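Local atomic coordinates of fumarylacetoacetate hydrolase (Burkholderia xenovorans, PDB entry 5TI1), a protein that probably hydrolyses fumarylacetoacetate to fumarate and acetoacetate, the last step of phenylalanine and tyrosine breakdown, at a magnesium-containing site. Residues B[155-159]-B[348-352]; B[223-227]-B[387-391]; B[257-263]-B[279-285]; B[327-333]-B[414-420]; B[337-341]-B[400-404]. All blocks are in the same frame, centred on the assembly; numbering follows the deposited sequence.

Interaction 1 of 5, residues B[155-159]-B[348-352]; sequences YSSKE and HMYWT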
# COMPACT_ATOMS: atom_id res chain seq x y z
N TYR B 155 13.49 -8.89 -2.18
CA TYR B 155 14.91 -8.66 -2.00
C TYR B 155 15.64 -9.95 -2.35
O TYR B 155 16.54 -10.37 -1.64
CB TYR B 155 15.19 -8.25 -0.55
CG TYR B 155 16.53 -7.62 -0.28
CD1 TYR B 155 16.79 -6.30 -0.65
CD2 TYR B 155 17.51 -8.31 0.40
CE1 TYR B 155 18.00 -5.72 -0.37
CE2 TYR B 155 18.74 -7.74 0.67
CZ TYR B 155 18.98 -6.44 0.28
OH TYR B 155 20.20 -5.87 0.55
N SER B 156 15.22 -10.59 -3.44
CA SER B 156 15.42 -12.03 -3.59
C SER B 156 16.60 -12.38 -4.49
O SER B 156 16.65 -13.50 -5.01
CB SER B 156 14.15 -12.70 -4.10
OG SER B 156 13.07 -12.59 -3.17
N SER B 157 17.54 -11.46 -4.68
CA SER B 157 18.77 -11.75 -5.42
C SER B 157 19.90 -12.02 -4.43
O SER B 157 20.28 -11.14 -3.65
CB SER B 157 19.15 -10.59 -6.34
OG SER B 157 20.44 -10.77 -6.90
N LYS B 158 20.45 -13.24 -4.48
CA LYS B 158 21.57 -13.58 -3.60
C LYS B 158 22.78 -12.71 -3.91
O LYS B 158 23.47 -12.25 -2.99
CB LYS B 158 21.92 -15.06 -3.72
CG LYS B 158 22.89 -15.52 -2.65
CD LYS B 158 23.07 -17.04 -2.65
CE LYS B 158 23.97 -17.49 -1.51
NZ LYS B 158 24.04 -18.98 -1.39
N GLU B 159 23.06 -12.48 -5.19
CA GLU B 159 24.22 -11.66 -5.57
C GLU B 159 24.05 -10.22 -5.09
O GLU B 159 25.02 -9.59 -4.65
CB GLU B 159 24.41 -11.69 -7.09
CG GLU B 159 24.73 -13.07 -7.68
CD GLU B 159 23.48 -13.92 -7.94
OE1 GLU B 159 22.40 -13.60 -7.39
OE2 GLU B 159 23.58 -14.92 -8.69
N HIS B 348 18.45 -15.59 -12.40
CA HIS B 348 19.40 -15.75 -11.31
C HIS B 348 18.79 -15.57 -9.92
O HIS B 348 19.49 -15.80 -8.92
CB HIS B 348 20.55 -14.76 -11.47
CG HIS B 348 21.30 -14.94 -12.75
ND1 HIS B 348 21.80 -16.16 -13.14
CD2 HIS B 348 21.64 -14.06 -13.72
CE1 HIS B 348 22.42 -16.03 -14.30
NE2 HIS B 348 22.33 -14.76 -14.68
N MET B 349 17.54 -15.15 -9.82
CA MET B 349 16.94 -14.90 -8.51
C MET B 349 16.89 -16.18 -7.67
O MET B 349 16.56 -17.27 -8.16
CB MET B 349 15.55 -14.31 -8.68
CG MET B 349 15.56 -12.94 -9.36
SD MET B 349 16.65 -11.71 -8.59
CE MET B 349 15.45 -10.76 -7.65
N TYR B 350 17.23 -16.03 -6.39
CA TYR B 350 17.26 -17.16 -5.45
C TYR B 350 15.86 -17.59 -5.03
O TYR B 350 15.62 -18.78 -4.79
CB TYR B 350 18.09 -16.76 -4.23
CG TYR B 350 18.48 -17.88 -3.30
CD1 TYR B 350 17.68 -18.24 -2.22
CD2 TYR B 350 19.68 -18.55 -3.47
CE1 TYR B 350 18.05 -19.26 -1.35
CE2 TYR B 350 20.07 -19.57 -2.61
CZ TYR B 350 19.25 -19.92 -1.55
OH TYR B 350 19.62 -20.93 -0.69
N TRP B 351 14.93 -16.65 -4.90
CA TRP B 351 13.55 -16.96 -4.54
C TRP B 351 12.65 -16.70 -5.74
O TRP B 351 12.73 -15.64 -6.36
CB TRP B 351 13.08 -16.13 -3.34
CG TRP B 351 13.82 -16.38 -2.05
CD1 TRP B 351 14.80 -15.60 -1.49
CD2 TRP B 351 13.63 -17.48 -1.14
NE1 TRP B 351 15.22 -16.15 -0.30
CE2 TRP B 351 14.53 -17.30 -0.07
CE3 TRP B 351 12.78 -18.60 -1.13
CZ2 TRP B 351 14.61 -18.21 1.00
CZ3 TRP B 351 12.87 -19.50 -0.07
CH2 TRP B 351 13.77 -19.29 0.98
N THR B 352 11.79 -17.66 -6.07
CA THR B 352 10.91 -17.50 -7.21
C THR B 352 9.68 -16.66 -6.84
O THR B 352 9.41 -16.39 -5.67
CB THR B 352 10.44 -18.85 -7.73
OG1 THR B 352 9.62 -19.47 -6.73
CG2 THR B 352 11.65 -19.72 -8.03
O HOH W 1 20.16 -15.20 -6.37
O HOH W 2 21.71 -19.18 0.55
O HOH W 3 21.84 -16.85 -8.95
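Ser156 meets three residues of 348-352 in turn. Its carbonyl O accepts from Tyr350 N at 2.9 Å, the one direct hydrogen bond between the segments; the donor lies almost straight ahead of the C=O, although the bond is bent at the hydrogen (141°). Its CB sits in the plane of the Trp351 indole, at the edge, and OG lies 3.5 Å from Trp351 CB. That hydroxyl is hydrogen-bonded to Gln356 NE2. Ser157 follows, with its CB 3.5 Å from Met349 SD. The bent Met349 chain brings CE over one face of the Ser156-Ser157 peptide, 3.7 Å from Ser156 C. Ser157 OG, anti to its own backbone N (chi1 171°), turns to cap His160 N. Lys158 runs out extended and crosses the Tyr350 ring at a slant, CD to CD2 3.8 Å. Water joins the rest. One molecule takes the Lys158 N-H at 2.7 Å and lies within bonding distance of Glu159 OE1 and His348 O. A second lies between Glu159 OE2 and His348 O. The arrangement is a helix N-terminus with a serine N-cap, held against the loop before helix 353-362. Segment 155-159 includes Tyr155, a predicted substrate residue, and Ser157 lies next to the predicted proton acceptor His160.

Interaction 2 of 5, residues B[223-227]-B[387-391]; sequences LDIEL and GSLLE. With MG (magnesium ion), chain K.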
# COMPACT_ATOMS: atom_id res chain seq x y z
N LEU B 223 21.35 9.02 -5.60
CA LEU B 223 20.16 8.58 -6.31
C LEU B 223 20.50 7.39 -7.20
O LEU B 223 21.43 7.45 -8.01
CB LEU B 223 19.59 9.73 -7.13
CG LEU B 223 18.29 9.46 -7.87
CD1 LEU B 223 17.16 9.12 -6.86
CD2 LEU B 223 17.96 10.66 -8.74
N ASP B 224 19.74 6.31 -7.05
CA ASP B 224 20.10 5.06 -7.70
C ASP B 224 18.86 4.42 -8.30
O ASP B 224 17.72 4.73 -7.93
CB ASP B 224 20.79 4.11 -6.70
CG ASP B 224 21.61 3.02 -7.38
OD1 ASP B 224 21.63 2.97 -8.62
OD2 ASP B 224 22.25 2.22 -6.66
N ILE B 225 19.10 3.52 -9.26
CA ILE B 225 18.05 2.64 -9.78
C ILE B 225 18.02 1.38 -8.93
O ILE B 225 18.95 1.10 -8.17
CB ILE B 225 18.30 2.25 -11.24
CG1 ILE B 225 19.45 1.24 -11.31
CG2 ILE B 225 18.55 3.47 -12.10
CD1 ILE B 225 19.72 0.70 -12.69
N GLU B 226 16.96 0.59 -9.10
CA GLU B 226 16.98 -0.82 -8.73
C GLU B 226 16.30 -1.56 -9.86
O GLU B 226 15.08 -1.43 -10.06
CB GLU B 226 16.28 -1.08 -7.39
CG GLU B 226 17.00 -0.41 -6.22
CD GLU B 226 16.79 -1.13 -4.90
OE1 GLU B 226 17.70 -1.09 -4.05
OE2 GLU B 226 15.72 -1.72 -4.71
N LEU B 227 17.10 -2.29 -10.64
CA LEU B 227 16.59 -3.09 -11.75
C LEU B 227 15.82 -4.27 -11.19
O LEU B 227 16.38 -5.09 -10.45
CB LEU B 227 17.74 -3.58 -12.63
CG LEU B 227 17.39 -4.76 -13.54
CD1 LEU B 227 16.45 -4.33 -14.64
CD2 LEU B 227 18.65 -5.34 -14.15
N GLY B 387 22.43 -5.00 -10.62
CA GLY B 387 21.21 -4.26 -10.87
C GLY B 387 21.12 -2.88 -10.25
O GLY B 387 20.02 -2.32 -10.21
N SER B 388 22.23 -2.31 -9.78
CA SER B 388 22.20 -0.97 -9.21
C SER B 388 23.56 -0.31 -9.40
O SER B 388 24.59 -0.98 -9.42
CB SER B 388 21.85 -1.00 -7.72
OG SER B 388 22.88 -1.60 -6.97
N LEU B 389 23.55 1.03 -9.53
CA LEU B 389 24.81 1.76 -9.54
C LEU B 389 25.58 1.56 -8.25
O LEU B 389 26.81 1.55 -8.26
CB LEU B 389 24.58 3.25 -9.80
CG LEU B 389 24.27 3.73 -11.22
CD1 LEU B 389 25.33 3.24 -12.19
CD2 LEU B 389 22.90 3.28 -11.67
N LEU B 390 24.86 1.40 -7.13
CA LEU B 390 25.52 1.08 -5.86
C LEU B 390 26.44 -0.13 -6.00
O LEU B 390 27.58 -0.12 -5.54
CB LEU B 390 24.48 0.86 -4.77
CG LEU B 390 25.03 0.33 -3.44
CD1 LEU B 390 25.89 1.38 -2.75
CD2 LEU B 390 23.92 -0.18 -2.52
N GLU B 391 25.96 -1.19 -6.66
CA GLU B 391 26.81 -2.35 -6.89
C GLU B 391 27.79 -2.11 -8.03
O GLU B 391 28.99 -2.40 -7.89
CB GLU B 391 25.96 -3.59 -7.19
CG GLU B 391 24.95 -3.95 -6.11
CD GLU B 391 23.87 -4.84 -6.65
OE1 GLU B 391 24.04 -6.07 -6.60
OE2 GLU B 391 22.86 -4.31 -7.15
MG MG K . 13.74 -2.58 -4.48
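The carboxylate of Asp224 faces the first turn of helix 389-392 and takes two successive N-H groups. Leu389 N gives to OD1 at 2.9 Å, on the syn lone pair. Leu390 N gives to OD2 at 2.8 Å, also on the syn side but 34° out of the carboxylate plane. The group gets there because CG is anti to the backbone N (chi1 -160°). Asp224 crosses Leu390 at about a right angle and Leu389 at a slant, and the CB of each leucine lies beside the oxygen that its N-H binds. A negative group at a helix N-terminus should be stabilised by the helix dipole. OD2 also has a salt bridge to Arg264. Ser388 is the N-cap: its OG accepts from Glu391 N and donates to Glu391 OE2, on the anti lone pair. Ile225 slants across Leu389, CG1 to CD2 4.0 Å. At the other end Leu227 N gives a nearly straight bond to Gly387 O, 3.0 Å and 177°. The CB of Glu226 leads away from 387-391; OE1 forms a salt bridge with Arg264, and OE2 binds the magnesium ion at 2.2 Å together with Asp153, Glu228 and Asp260. The contact thus sets the N-terminus of the short helix 389-392 against the start of strand 223-233, which lies between strands 372-374 and 252-263; Leu227 and Ile225 pack on strand 416-424, and Leu389 on strand 339-345.

Interaction 3 of 5, residues B[257-263]-B[279-285]; sequences LLNDWSA and AKTFATT. With NA (sodium ion), chain L; MG (magnesium ion), chain K.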
# COMPACT_ATOMS: atom_id res chain seq x y z
N LEU B 257 8.53 -4.64 -16.30
CA LEU B 257 9.80 -4.15 -15.77
C LEU B 257 9.53 -3.10 -14.70
O LEU B 257 8.54 -2.37 -14.76
CB LEU B 257 10.65 -3.55 -16.89
CG LEU B 257 10.94 -4.47 -18.08
CD1 LEU B 257 11.64 -3.72 -19.20
CD2 LEU B 257 11.76 -5.66 -17.66
N LEU B 258 10.43 -3.02 -13.72
CA LEU B 258 10.19 -2.20 -12.53
C LEU B 258 11.51 -1.58 -12.08
O LEU B 258 12.47 -2.30 -11.79
CB LEU B 258 9.56 -3.03 -11.40
CG LEU B 258 9.01 -2.30 -10.16
CD1 LEU B 258 7.94 -3.16 -9.43
CD2 LEU B 258 10.11 -1.92 -9.19
N ASN B 259 11.55 -0.25 -12.03
CA ASN B 259 12.70 0.48 -11.52
C ASN B 259 12.30 1.09 -10.19
O ASN B 259 11.55 2.08 -10.15
CB ASN B 259 13.16 1.56 -12.50
CG ASN B 259 14.41 2.29 -12.02
OD1 ASN B 259 14.92 2.00 -10.92
ND2 ASN B 259 14.93 3.22 -12.84
N ASP B 260 12.80 0.51 -9.10
CA ASP B 260 12.51 1.00 -7.75
C ASP B 260 13.56 2.06 -7.39
O ASP B 260 14.55 1.79 -6.71
CB ASP B 260 12.51 -0.15 -6.75
CG ASP B 260 12.31 0.31 -5.32
OD1 ASP B 260 11.73 1.40 -5.12
OD2 ASP B 260 12.76 -0.42 -4.39
N TRP B 261 13.32 3.28 -7.87
CA TRP B 261 14.22 4.39 -7.59
C TRP B 261 14.51 4.50 -6.10
O TRP B 261 13.60 4.44 -5.27
CB TRP B 261 13.62 5.71 -8.09
CG TRP B 261 13.19 5.72 -9.53
CD1 TRP B 261 11.93 5.48 -10.02
CD2 TRP B 261 14.02 6.00 -10.68
NE1 TRP B 261 11.93 5.59 -11.39
CE2 TRP B 261 13.19 5.91 -11.82
CE3 TRP B 261 15.36 6.32 -10.84
CZ2 TRP B 261 13.67 6.15 -13.11
CZ3 TRP B 261 15.84 6.55 -12.13
CH2 TRP B 261 14.99 6.47 -13.25
N SER B 262 15.79 4.66 -5.77
CA SER B 262 16.25 4.65 -4.38
C SER B 262 17.13 5.85 -4.11
O SER B 262 18.04 6.14 -4.90
CB SER B 262 17.02 3.36 -4.08
OG SER B 262 16.15 2.24 -4.08
N ALA B 263 16.87 6.53 -2.99
CA ALA B 263 17.75 7.58 -2.47
C ALA B 263 18.52 6.98 -1.31
O ALA B 263 18.03 6.93 -0.18
CB ALA B 263 16.94 8.80 -2.04
N ALA B 279 13.08 7.05 1.28
CA ALA B 279 14.10 6.77 0.27
C ALA B 279 13.56 5.97 -0.90
O ALA B 279 14.25 5.88 -1.93
CB ALA B 279 15.25 6.01 0.90
N LYS B 280 12.37 5.36 -0.76
CA LYS B 280 11.81 4.50 -1.79
C LYS B 280 10.54 5.04 -2.42
O LYS B 280 10.27 4.75 -3.59
CB LYS B 280 11.48 3.12 -1.22
CG LYS B 280 12.68 2.39 -0.66
CD LYS B 280 13.57 1.92 -1.77
CE LYS B 280 14.25 0.62 -1.41
NZ LYS B 280 15.07 0.16 -2.57
N THR B 281 9.74 5.77 -1.66
CA THR B 281 8.37 6.04 -2.04
C THR B 281 8.22 7.28 -2.91
O THR B 281 7.09 7.60 -3.29
CB THR B 281 7.50 6.22 -0.79
OG1 THR B 281 7.95 7.38 -0.08
CG2 THR B 281 7.59 4.98 0.11
N PHE B 282 9.31 7.99 -3.22
CA PHE B 282 9.17 9.19 -4.05
C PHE B 282 8.87 8.85 -5.51
O PHE B 282 8.35 9.70 -6.24
CB PHE B 282 10.43 10.06 -3.95
CG PHE B 282 11.68 9.40 -4.48
CD1 PHE B 282 12.49 8.65 -3.65
CD2 PHE B 282 12.05 9.57 -5.80
CE1 PHE B 282 13.64 8.05 -4.14
CE2 PHE B 282 13.19 8.98 -6.30
CZ PHE B 282 13.99 8.21 -5.47
N ALA B 283 9.17 7.62 -5.95
CA ALA B 283 8.93 7.20 -7.33
C ALA B 283 9.28 5.73 -7.52
O ALA B 283 10.31 5.27 -7.05
CB ALA B 283 9.75 8.03 -8.32
N THR B 284 8.41 5.00 -8.22
CA THR B 284 8.72 3.68 -8.73
C THR B 284 8.13 3.62 -10.13
O THR B 284 6.97 3.99 -10.32
CB THR B 284 8.13 2.58 -7.83
OG1 THR B 284 8.69 2.67 -6.51
CG2 THR B 284 8.43 1.21 -8.40
N THR B 285 8.93 3.21 -11.11
CA THR B 285 8.50 3.21 -12.50
C THR B 285 8.28 1.78 -12.98
O THR B 285 9.08 0.89 -12.70
CB THR B 285 9.52 3.93 -13.40
OG1 THR B 285 9.72 5.27 -12.92
CG2 THR B 285 9.04 4.01 -14.84
NA NA L . 11.20 3.67 -5.52
MG MG K . 13.74 -2.58 -4.48
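The Trp261 indole meets segment 279-285 with its edge. NE1 gives a straight bond to Thr285 OG1, 2.7 Å and 176°, with the oxygen 1° out of the ring plane. Ala283 O lies at the same edge, near CD1. One face carries the amide ND2 of Asn259, 3.1 Å above the plane and offset toward the rim; Asn259 OD1 accepts from Glu226 N. The Phe282 ring reaches back to 257-263 with CZ 3.6 Å from Trp261 CB, at a slant. Its CE1 edge lies near Ala263 N. Its CG stands between the backbone N and the carbonyl carbon (chi1 64°), and this folds the ring back toward Trp261 and Ala263.

Asn259 and Thr285 form an antiparallel hydrogen-bonded pair. Farther on, Ala263 N gives to Ala279 O at 2.9 Å. Between these two points the backbones part and a sodium ion sits in the gap. It is bound by Trp261 O, Lys280 O, Ala283 O and Asp260 OD1. Thr284 OG1 is a longer ligand, 2.9 Å from the sodium ion. Asp260 OD2 binds the magnesium ion at 2.4 Å, so one carboxylate serves both metals. Lys280 NZ comes from above that carboxylate plane to OD2 at 3.0 Å and also gives to Ser262 OG at 2.8 Å. Ser262 OG in turn gives to Asp260 O. The lysine probably offsets part of the charge of the metal-binding acids. This is the metal centre of the FAH fold, with Asp153, Glu226 and Glu228 completing the protein ligands of magnesium.

Interaction 4 of 5, residues B[327-333]-B[414-420]; sequences EVTLRPQ and GDELTLA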
# COMPACT_ATOMS: atom_id res chain seq x y z
N GLU B 327 18.45 -5.42 -19.47
CA GLU B 327 19.50 -4.44 -19.73
C GLU B 327 19.06 -3.09 -19.20
O GLU B 327 17.87 -2.78 -19.12
CB GLU B 327 19.83 -4.31 -21.23
CG GLU B 327 20.26 -5.61 -21.89
CD GLU B 327 20.87 -5.41 -23.27
OE1 GLU B 327 20.96 -4.25 -23.72
OE2 GLU B 327 21.27 -6.41 -23.90
N VAL B 328 20.04 -2.27 -18.84
CA VAL B 328 19.79 -0.90 -18.41
C VAL B 328 20.74 -0.00 -19.18
O VAL B 328 21.92 -0.33 -19.33
CB VAL B 328 19.96 -0.73 -16.89
CG1 VAL B 328 19.78 0.74 -16.47
CG2 VAL B 328 18.96 -1.65 -16.12
N THR B 329 20.22 1.10 -19.70
CA THR B 329 21.06 2.12 -20.29
C THR B 329 20.91 3.41 -19.50
O THR B 329 19.88 3.66 -18.86
CB THR B 329 20.74 2.35 -21.78
OG1 THR B 329 19.43 2.91 -21.92
CG2 THR B 329 20.83 1.03 -22.56
N LEU B 330 21.97 4.22 -19.53
CA LEU B 330 21.99 5.53 -18.90
C LEU B 330 22.42 6.53 -19.95
O LEU B 330 23.43 6.32 -20.63
CB LEU B 330 22.95 5.55 -17.69
CG LEU B 330 22.93 6.76 -16.74
CD1 LEU B 330 23.46 6.37 -15.38
CD2 LEU B 330 23.71 7.95 -17.29
N ARG B 331 21.66 7.60 -20.11
CA ARG B 331 22.03 8.63 -21.08
C ARG B 331 22.14 9.98 -20.40
O ARG B 331 21.12 10.52 -19.94
CB ARG B 331 21.03 8.69 -22.24
CG ARG B 331 21.43 9.73 -23.28
CD ARG B 331 20.72 9.52 -24.60
NE ARG B 331 19.28 9.60 -24.46
CZ ARG B 331 18.61 10.73 -24.29
NH1 ARG B 331 19.25 11.89 -24.22
NH2 ARG B 331 17.28 10.70 -24.16
N PRO B 332 23.35 10.53 -20.27
CA PRO B 332 23.50 11.90 -19.80
C PRO B 332 22.72 12.87 -20.66
O PRO B 332 22.49 12.62 -21.85
CB PRO B 332 25.01 12.16 -19.92
CG PRO B 332 25.64 10.78 -19.91
CD PRO B 332 24.64 9.87 -20.56
N GLN B 333 22.33 13.99 -20.05
CA GLN B 333 21.50 14.98 -20.74
C GLN B 333 22.15 15.49 -22.02
O GLN B 333 21.45 15.76 -23.00
CB GLN B 333 21.19 16.16 -19.80
CG GLN B 333 20.34 17.29 -20.41
CD GLN B 333 18.92 16.86 -20.79
OE1 GLN B 333 18.28 17.50 -21.62
NE2 GLN B 333 18.44 15.78 -20.19
N GLY B 414 19.24 15.23 -15.09
CA GLY B 414 19.15 15.12 -16.52
C GLY B 414 19.53 13.77 -17.11
O GLY B 414 19.38 13.58 -18.33
N ASP B 415 20.05 12.84 -16.30
CA ASP B 415 20.26 11.47 -16.77
C ASP B 415 18.92 10.77 -17.02
O ASP B 415 18.00 10.86 -16.19
CB ASP B 415 21.03 10.64 -15.74
CG ASP B 415 22.48 11.05 -15.58
OD1 ASP B 415 22.97 11.94 -16.32
OD2 ASP B 415 23.13 10.44 -14.70
N GLU B 416 18.82 10.05 -18.13
CA GLU B 416 17.67 9.20 -18.39
C GLU B 416 18.08 7.74 -18.20
O GLU B 416 19.08 7.29 -18.78
CB GLU B 416 17.11 9.42 -19.81
CG GLU B 416 15.90 8.54 -20.13
CD GLU B 416 15.28 8.83 -21.50
OE1 GLU B 416 16.00 8.77 -22.53
OE2 GLU B 416 14.06 9.10 -21.55
N LEU B 417 17.33 7.02 -17.39
CA LEU B 417 17.61 5.62 -17.08
C LEU B 417 16.54 4.77 -17.74
O LEU B 417 15.34 4.99 -17.52
CB LEU B 417 17.64 5.39 -15.57
CG LEU B 417 18.95 5.70 -14.83
CD1 LEU B 417 20.02 4.68 -15.19
CD2 LEU B 417 19.46 7.13 -15.07
N THR B 418 16.97 3.80 -18.57
CA THR B 418 16.04 2.98 -19.33
C THR B 418 16.28 1.50 -19.07
O THR B 418 17.35 0.97 -19.42
CB THR B 418 16.15 3.28 -20.83
OG1 THR B 418 15.98 4.69 -21.06
CG2 THR B 418 15.06 2.53 -21.58
N LEU B 419 15.29 0.83 -18.51
CA LEU B 419 15.28 -0.62 -18.38
C LEU B 419 14.64 -1.24 -19.61
O LEU B 419 13.63 -0.74 -20.12
CB LEU B 419 14.49 -1.06 -17.14
CG LEU B 419 15.12 -1.12 -15.75
CD1 LEU B 419 15.64 0.20 -15.35
CD2 LEU B 419 14.10 -1.63 -14.72
N ALA B 420 15.21 -2.36 -20.07
CA ALA B 420 14.67 -3.09 -21.21
C ALA B 420 14.81 -4.58 -20.94
O ALA B 420 15.70 -5.01 -20.20
CB ALA B 420 15.37 -2.72 -22.52
O HOH W 4 18.66 5.57 -20.98
O HOH W 5 19.21 12.30 -21.07
O HOH W 6 22.64 14.39 -17.13
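Strands 327-331 and 416-420 pair antiparallel, their axes 4.7 Å apart at 163°, with hydrogen-bonded pairs Glu327-Ala420, Thr329-Thr418 and Arg331-Glu416. Val328, Leu330, Leu417 and Leu419 share the buried face. Leu330 and Leu417 lie side by side, CD1 to CD1 3.8 Å. Val328 does the same with Leu419, its CG2 3.9 Å from Leu419 CD1, while its CG1 crosses toward Leu417. The other face is largely polar. Thr329 and Thr418 lie alongside each other; a water bonds to both hydroxyls and donates to Glu416 O. Arg331 runs beside Glu416 and bends at chi3 (60°), which brings NH2 to OE1 at 2.8 Å. This salt bridge has a weak hydrogen bond, bent at 126°, and the guanidinium and carboxylate planes are nearly perpendicular. Past the strand ends, Gln333 NE2 gives to a lone pair of Gly414 O at 3.0 Å, in the plane of its own amide. A water takes the Gln333 N-H and donates to Asp415 OD1 at 2.6 Å, while Asp415 OD2 holds Arg408 in a salt bridge. The pair occupies the middle of its sheet: strand 339-345 continues it beyond 321-331, and strand 429-440 beyond 416-424. The leucine and valine face lies against Ile225 and Leu227 of strand 223-233.

Interaction 5 of 5, residues B[337-341]-B[400-404]; sequences EASTI and LELRE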
# COMPACT_ATOMS: atom_id res chain seq x y z
N GLU B 337 23.57 9.44 -27.54
CA GLU B 337 23.27 8.02 -27.43
C GLU B 337 23.42 7.55 -25.99
O GLU B 337 24.29 8.02 -25.25
CB GLU B 337 24.18 7.18 -28.34
CG GLU B 337 24.15 7.55 -29.82
CD GLU B 337 22.81 7.27 -30.48
OE1 GLU B 337 22.04 6.45 -29.94
OE2 GLU B 337 22.53 7.87 -31.54
N ALA B 338 22.57 6.59 -25.61
CA ALA B 338 22.64 6.01 -24.28
C ALA B 338 23.75 4.97 -24.22
O ALA B 338 24.13 4.38 -25.23
CB ALA B 338 21.30 5.37 -23.90
N SER B 339 24.28 4.77 -23.02
CA SER B 339 25.32 3.78 -22.79
C SER B 339 24.77 2.67 -21.90
O SER B 339 24.14 2.95 -20.87
CB SER B 339 26.55 4.42 -22.15
OG SER B 339 27.03 5.50 -22.95
N THR B 340 24.98 1.42 -22.30
CA THR B 340 24.52 0.32 -21.46
C THR B 340 25.40 0.21 -20.22
O THR B 340 26.63 0.29 -20.31
CB THR B 340 24.53 -1.00 -22.25
OG1 THR B 340 23.66 -0.88 -23.39
CG2 THR B 340 24.04 -2.14 -21.37
N ILE B 341 24.78 0.08 -19.06
CA ILE B 341 25.53 0.01 -17.81
C ILE B 341 25.42 -1.34 -17.12
O ILE B 341 26.23 -1.63 -16.23
CB ILE B 341 25.10 1.13 -16.84
CG1 ILE B 341 23.62 0.97 -16.45
CG2 ILE B 341 25.42 2.50 -17.45
CD1 ILE B 341 23.22 1.74 -15.20
N LEU B 400 31.64 4.12 -12.89
CA LEU B 400 31.38 3.50 -14.18
C LEU B 400 31.77 4.44 -15.32
O LEU B 400 31.39 5.61 -15.33
CB LEU B 400 29.89 3.15 -14.25
CG LEU B 400 29.35 1.97 -15.05
CD1 LEU B 400 30.10 0.67 -14.75
CD2 LEU B 400 27.88 1.83 -14.73
N GLU B 401 32.55 3.93 -16.28
CA GLU B 401 32.93 4.69 -17.46
C GLU B 401 31.90 4.42 -18.56
O GLU B 401 31.76 3.28 -19.01
CB GLU B 401 34.34 4.32 -17.92
N LEU B 402 31.18 5.47 -18.97
CA LEU B 402 30.08 5.31 -19.91
C LEU B 402 30.62 5.13 -21.32
O LEU B 402 31.52 5.86 -21.75
CB LEU B 402 29.14 6.52 -19.86
CG LEU B 402 28.30 6.76 -18.60
CD1 LEU B 402 27.53 8.06 -18.70
CD2 LEU B 402 27.35 5.59 -18.36
N ARG B 403 30.05 4.16 -22.04
CA ARG B 403 30.53 3.81 -23.38
C ARG B 403 30.58 5.02 -24.31
O ARG B 403 31.53 5.16 -25.09
CB ARG B 403 29.64 2.71 -23.96
CG ARG B 403 29.63 2.61 -25.48
CD ARG B 403 30.82 1.85 -26.03
NE ARG B 403 30.53 1.38 -27.38
CZ ARG B 403 31.32 0.57 -28.08
NH1 ARG B 403 32.46 0.13 -27.57
NH2 ARG B 403 30.96 0.20 -29.30
N GLU B 404 29.59 5.90 -24.25
CA GLU B 404 29.57 7.08 -25.09
C GLU B 404 30.32 8.27 -24.49
O GLU B 404 30.41 9.31 -25.14
CB GLU B 404 28.12 7.49 -25.39
CG GLU B 404 27.33 6.41 -26.12
CD GLU B 404 27.96 6.03 -27.43
OE1 GLU B 404 28.33 6.95 -28.20
OE2 GLU B 404 28.11 4.81 -27.70
O HOH W 7 28.75 1.97 -20.54
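Ser339 makes the one direct hydrogen bond here. Its OG accepts from Glu404 N at 2.9 Å, with an N-H...O angle of 159°. Holding OG anti to the carbonyl carbon (chi1 -56°) points it at the turn 402-404. The same oxygen lies 3.3 Å from Glu404 CG. A single water forms a second polar link: it takes the Arg403 N-H at 3.0 Å and donates to Thr340 O at 2.7 Å.

Apolar contacts gather at the Leu400 end. Leu400 meets Ile341 at about a right angle, CD2 to CB 3.6 Å. Leu402 lies alongside Ile341, pointing the same way, with its CD2 3.8 Å from Ile341 CG2. Ile341 and Leu400 both also touch Leu389 of helix 389-392.

The third kind is van der Waals contact: Glu404 CG lies 3.5 Å from the carbonyl O of Glu337 and also touches Glu337 CB. The two carboxylates remain well apart, OE1 to OE1 6.5 Å.

The polar links between the segments are one side-chain bond and one water, not a ladder of backbone bonds. The contact changes from apolar at Ile341 to polar at Glu337, consistent with 400-404 covering an edge strand, with Ile341 and Leu402 buried and Glu337 and Glu404 facing solvent.

How the interactions relate
Interactions 2 and 3 are buried and share the magnesium site: Glu226 and Asp260 bind the same ion, and strands 223-233 and 252-263 are sheet neighbours. Their chemistry is charge and metal. Interaction 4 belongs to the sheet packed against them, with an apolar inner face toward interactions 2 and 3 and a largely polar outer face. Interaction 5 lies farther out, about 22 Å from the chain centre to its own centre; its strand 339-345 pairs with strand 321-331 of interaction 4, and it also touches interaction 2 through apolar side chains. Interaction 1 is buried too, but touches only interaction 2; it joins a helix start to a loop by one backbone bond, side-chain packing and waters, without strand pairing.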